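Local coordinates for protein succinate-semialdehyde dehydrogenase (NAD(P)(+)) (Marinobacter aquaeolei, PDB 3RH9) that probably oxidises succinate semialdehyde to succinate with a nicotinamide coenzyme, as a member of the aldehyde dehydrogenase family, at residues P177-I191 against G205-I217. Numbering follows the deposited sequence.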
# COMPACT_ATOMS: atom_id res chain seq x y z
N PRO A 177 -9.74 14.20 7.96
CA PRO A 177 -9.99 15.47 7.27
C PRO A 177 -9.27 15.43 5.92
O PRO A 177 -8.21 14.83 5.79
CB PRO A 177 -9.34 16.51 8.20
CG PRO A 177 -9.19 15.83 9.53
CD PRO A 177 -8.97 14.38 9.20
N SER A 178 -9.86 16.04 4.91
CA SER A 178 -9.29 15.93 3.58
C SER A 178 -9.17 17.28 2.87
O SER A 178 -9.92 18.21 3.13
CB SER A 178 -10.09 14.93 2.75
OG SER A 178 -11.48 15.18 2.84
N VAL A 179 -8.20 17.35 1.97
CA VAL A 179 -8.03 18.49 1.11
C VAL A 179 -8.30 17.98 -0.29
O VAL A 179 -7.70 16.99 -0.71
CB VAL A 179 -6.61 19.01 1.21
CG1 VAL A 179 -6.35 20.07 0.16
CG2 VAL A 179 -6.35 19.54 2.59
N ILE A 180 -9.23 18.61 -1.01
CA ILE A 180 -9.73 18.03 -2.27
C ILE A 180 -9.38 18.81 -3.54
O ILE A 180 -9.64 20.01 -3.62
CB ILE A 180 -11.24 17.81 -2.22
CG1 ILE A 180 -11.57 16.76 -1.15
CG2 ILE A 180 -11.76 17.40 -3.61
CD1 ILE A 180 -13.02 16.35 -1.06
N LYS A 181 -8.83 18.10 -4.53
CA LYS A 181 -8.39 18.73 -5.77
C LYS A 181 -8.96 18.07 -7.03
O LYS A 181 -8.50 17.01 -7.44
CB LYS A 181 -6.86 18.72 -5.84
CG LYS A 181 -6.27 19.73 -6.83
CD LYS A 181 -6.62 19.38 -8.25
CE LYS A 181 -5.65 20.01 -9.23
NZ LYS A 181 -5.12 21.26 -8.64
N PRO A 182 -9.94 18.73 -7.68
CA PRO A 182 -10.53 18.19 -8.91
C PRO A 182 -9.74 18.61 -10.14
O PRO A 182 -8.89 19.50 -10.06
CB PRO A 182 -11.90 18.84 -8.93
CG PRO A 182 -11.63 20.21 -8.40
CD PRO A 182 -10.53 20.04 -7.34
N ALA A 183 -10.03 17.96 -11.26
CA ALA A 183 -9.42 18.32 -12.53
C ALA A 183 -9.91 19.72 -12.95
O ALA A 183 -11.06 20.06 -12.73
CB ALA A 183 -9.77 17.28 -13.58
N SER A 184 -9.04 20.53 -13.55
CA SER A 184 -9.46 21.86 -13.99
C SER A 184 -10.47 21.82 -15.13
O SER A 184 -11.09 22.83 -15.45
CB SER A 184 -8.27 22.72 -14.38
OG SER A 184 -7.40 22.90 -13.29
N GLU A 185 -10.63 20.65 -15.76
CA GLU A 185 -11.64 20.46 -16.80
C GLU A 185 -13.03 20.31 -16.20
O GLU A 185 -14.04 20.55 -16.87
CB GLU A 185 -11.33 19.22 -17.65
CG GLU A 185 -10.08 19.32 -18.53
CD GLU A 185 -8.77 18.95 -17.79
OE1 GLU A 185 -8.83 18.55 -16.60
OE2 GLU A 185 -7.69 19.07 -18.42
N THR A 186 -13.09 19.88 -14.94
CA THR A 186 -14.37 19.63 -14.28
C THR A 186 -14.42 20.04 -12.81
O THR A 186 -14.68 19.21 -11.94
CB THR A 186 -14.78 18.15 -14.41
OG1 THR A 186 -13.65 17.32 -14.11
CG2 THR A 186 -15.28 17.85 -15.82
N PRO A 187 -14.20 21.33 -12.53
CA PRO A 187 -14.21 21.82 -11.15
C PRO A 187 -15.63 22.12 -10.65
O PRO A 187 -15.86 22.14 -9.45
CB PRO A 187 -13.44 23.14 -11.24
CG PRO A 187 -13.20 23.39 -12.70
CD PRO A 187 -14.00 22.43 -13.48
N LEU A 188 -16.57 22.33 -11.57
CA LEU A 188 -17.87 22.85 -11.18
C LEU A 188 -18.73 21.81 -10.48
O LEU A 188 -19.57 22.14 -9.64
CB LEU A 188 -18.62 23.43 -12.38
CG LEU A 188 -17.82 24.35 -13.30
CD1 LEU A 188 -18.61 24.62 -14.57
CD2 LEU A 188 -17.41 25.65 -12.60
N THR A 189 -18.52 20.54 -10.83
CA THR A 189 -19.29 19.50 -10.18
C THR A 189 -18.80 19.49 -8.75
O THR A 189 -19.57 19.29 -7.82
CB THR A 189 -19.09 18.14 -10.87
OG1 THR A 189 -19.70 18.19 -12.16
CG2 THR A 189 -19.77 17.04 -10.10
N MSE A 190 -17.50 19.72 -8.59
CA MSE A 190 -16.89 19.70 -7.28
C MSE A 190 -17.44 20.86 -6.45
O MSE A 190 -17.81 20.69 -5.28
CB MSE A 190 -15.36 19.78 -7.37
CG MSE A 190 -14.67 19.34 -6.09
SE MSE A 190 -15.21 17.49 -5.67
CE MSE A 190 -15.15 17.58 -3.75
N ILE A 191 -17.49 22.03 -7.06
CA ILE A 191 -18.02 23.18 -6.36
C ILE A 191 -19.46 22.90 -5.91
O ILE A 191 -19.82 23.18 -4.77
CB ILE A 191 -17.90 24.46 -7.20
CG1 ILE A 191 -16.42 24.80 -7.39
CG2 ILE A 191 -18.59 25.61 -6.50
CD1 ILE A 191 -16.18 25.98 -8.26
N GLY A 205 -13.22 22.25 8.63
CA GLY A 205 -11.96 21.63 8.30
C GLY A 205 -12.04 20.17 7.84
O GLY A 205 -11.05 19.64 7.39
N MSE A 206 -13.20 19.52 7.97
CA MSE A 206 -13.29 18.11 7.57
C MSE A 206 -13.16 17.92 6.06
O MSE A 206 -12.58 16.94 5.59
CB MSE A 206 -14.58 17.47 8.05
CG MSE A 206 -14.53 17.02 9.47
SE MSE A 206 -13.23 15.58 9.87
CE MSE A 206 -13.63 14.37 8.38
N VAL A 207 -13.70 18.87 5.31
CA VAL A 207 -13.55 18.87 3.86
C VAL A 207 -13.05 20.23 3.42
O VAL A 207 -13.40 21.25 4.01
CB VAL A 207 -14.85 18.55 3.16
CG1 VAL A 207 -15.41 17.23 3.66
CG2 VAL A 207 -15.84 19.64 3.40
N ASN A 208 -12.19 20.24 2.41
CA ASN A 208 -11.58 21.46 1.88
C ASN A 208 -11.35 21.31 0.38
O ASN A 208 -10.96 20.24 -0.09
CB ASN A 208 -10.25 21.75 2.57
CG ASN A 208 -10.36 21.72 4.07
OD1 ASN A 208 -10.21 20.67 4.70
ND2 ASN A 208 -10.61 22.87 4.66
N LEU A 209 -11.59 22.39 -0.35
CA LEU A 209 -11.51 22.39 -1.80
C LEU A 209 -10.43 23.35 -2.31
O LEU A 209 -10.44 24.52 -1.97
CB LEU A 209 -12.88 22.73 -2.39
CG LEU A 209 -13.01 22.89 -3.92
CD1 LEU A 209 -12.34 21.73 -4.67
CD2 LEU A 209 -14.49 23.05 -4.33
N VAL A 210 -9.50 22.83 -3.09
CA VAL A 210 -8.50 23.67 -3.72
C VAL A 210 -8.54 23.44 -5.24
O VAL A 210 -8.83 22.33 -5.69
CB VAL A 210 -7.12 23.35 -3.18
CG1 VAL A 210 -7.04 23.79 -1.73
CG2 VAL A 210 -6.86 21.87 -3.29
N MSE A 211 -8.29 24.49 -6.01
CA MSE A 211 -8.32 24.40 -7.46
C MSE A 211 -7.30 25.30 -8.07
O MSE A 211 -6.92 26.30 -7.48
CB MSE A 211 -9.67 24.81 -7.99
CG MSE A 211 -10.75 24.50 -7.01
SE MSE A 211 -12.50 24.85 -7.72
CE MSE A 211 -13.05 23.00 -7.92
N GLY A 212 -6.87 24.94 -9.27
CA GLY A 212 -5.92 25.74 -10.01
C GLY A 212 -4.85 24.88 -10.64
O GLY A 212 -5.09 23.73 -11.02
N LYS A 213 -3.65 25.44 -10.73
CA LYS A 213 -2.55 24.83 -11.47
C LYS A 213 -2.08 23.56 -10.77
O LYS A 213 -1.82 23.57 -9.57
CB LYS A 213 -1.42 25.85 -11.60
CG LYS A 213 -0.38 25.51 -12.64
CD LYS A 213 0.60 26.67 -12.86
CE LYS A 213 1.80 26.26 -13.73
NZ LYS A 213 1.41 25.85 -15.13
N ALA A 214 -1.98 22.47 -11.52
CA ALA A 214 -1.59 21.18 -10.96
C ALA A 214 -0.24 21.19 -10.23
O ALA A 214 -0.13 20.74 -9.09
CB ALA A 214 -1.60 20.13 -12.04
N SER A 215 0.80 21.69 -10.90
CA SER A 215 2.09 21.93 -10.24
C SER A 215 1.94 22.49 -8.83
O SER A 215 2.47 21.93 -7.89
CB SER A 215 2.95 22.92 -11.03
OG SER A 215 3.60 22.28 -12.11
N VAL A 216 1.23 23.62 -8.71
CA VAL A 216 1.12 24.35 -7.45
C VAL A 216 0.48 23.50 -6.37
O VAL A 216 1.10 23.24 -5.34
CB VAL A 216 0.32 25.68 -7.59
CG1 VAL A 216 -0.00 26.26 -6.22
CG2 VAL A 216 1.09 26.70 -8.45
N ILE A 217 -0.76 23.09 -6.61
CA ILE A 217 -1.49 22.28 -5.65
C ILE A 217 -0.72 21.01 -5.32
O ILE A 217 -0.47 20.70 -4.15
CB ILE A 217 -2.90 21.92 -6.13
CG1 ILE A 217 -3.85 23.08 -5.90
CG2 ILE A 217 -3.45 20.76 -5.34
CD1 ILE A 217 -3.74 24.20 -6.89
O HOH W 1 -7.98 22.30 -10.31
O HOH W 2 -6.10 20.82 -12.62
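Among the flat peptide groups, Ile180 is held along one edge by the neighbouring strand: its N donates to Asn208 O, in a bond modelled so short that its length is doubtful, and its O accepts from Val210 N (2.9 Å). Toward the start of the strands, Ser178 N reaches Met206 O (2.9 Å) from above the carbonyl plane. On the Ile180 face, the side chains of Pro182 and Leu209 cross at about a right angle, CD to CD1 3.6 Å. That methyl also touches Met190 CG (3.6 Å), while CD2 reaches Ile191 CG1 (4.0 Å); Leu209 CG lies opposite the backbone N (chi1 175°), which carries both methyls there. Met211, a selenomethionine, continues the apolar layer, its SE 3.9 Å from Ile191 CD1. At the far end the bent Lys181 chain runs across Ile217, CG to CG2 3.4 Å, and NZ makes a weak bond to Gly212 O. One water ties Pro182 O and Ser184 OG to Gly212 N. Helix 188-197 links the two parallel strands as a beta-alpha-beta crossover, with 207-209 outermost in the Rossmann-like sheet that probably binds coenzyme, as in other aldehyde dehydrogenases; helix 162-174 packs on Ser178 and Ile180, helix 48-61 on Val179 and Asn208, and strand 151-154 pairs with 178-181.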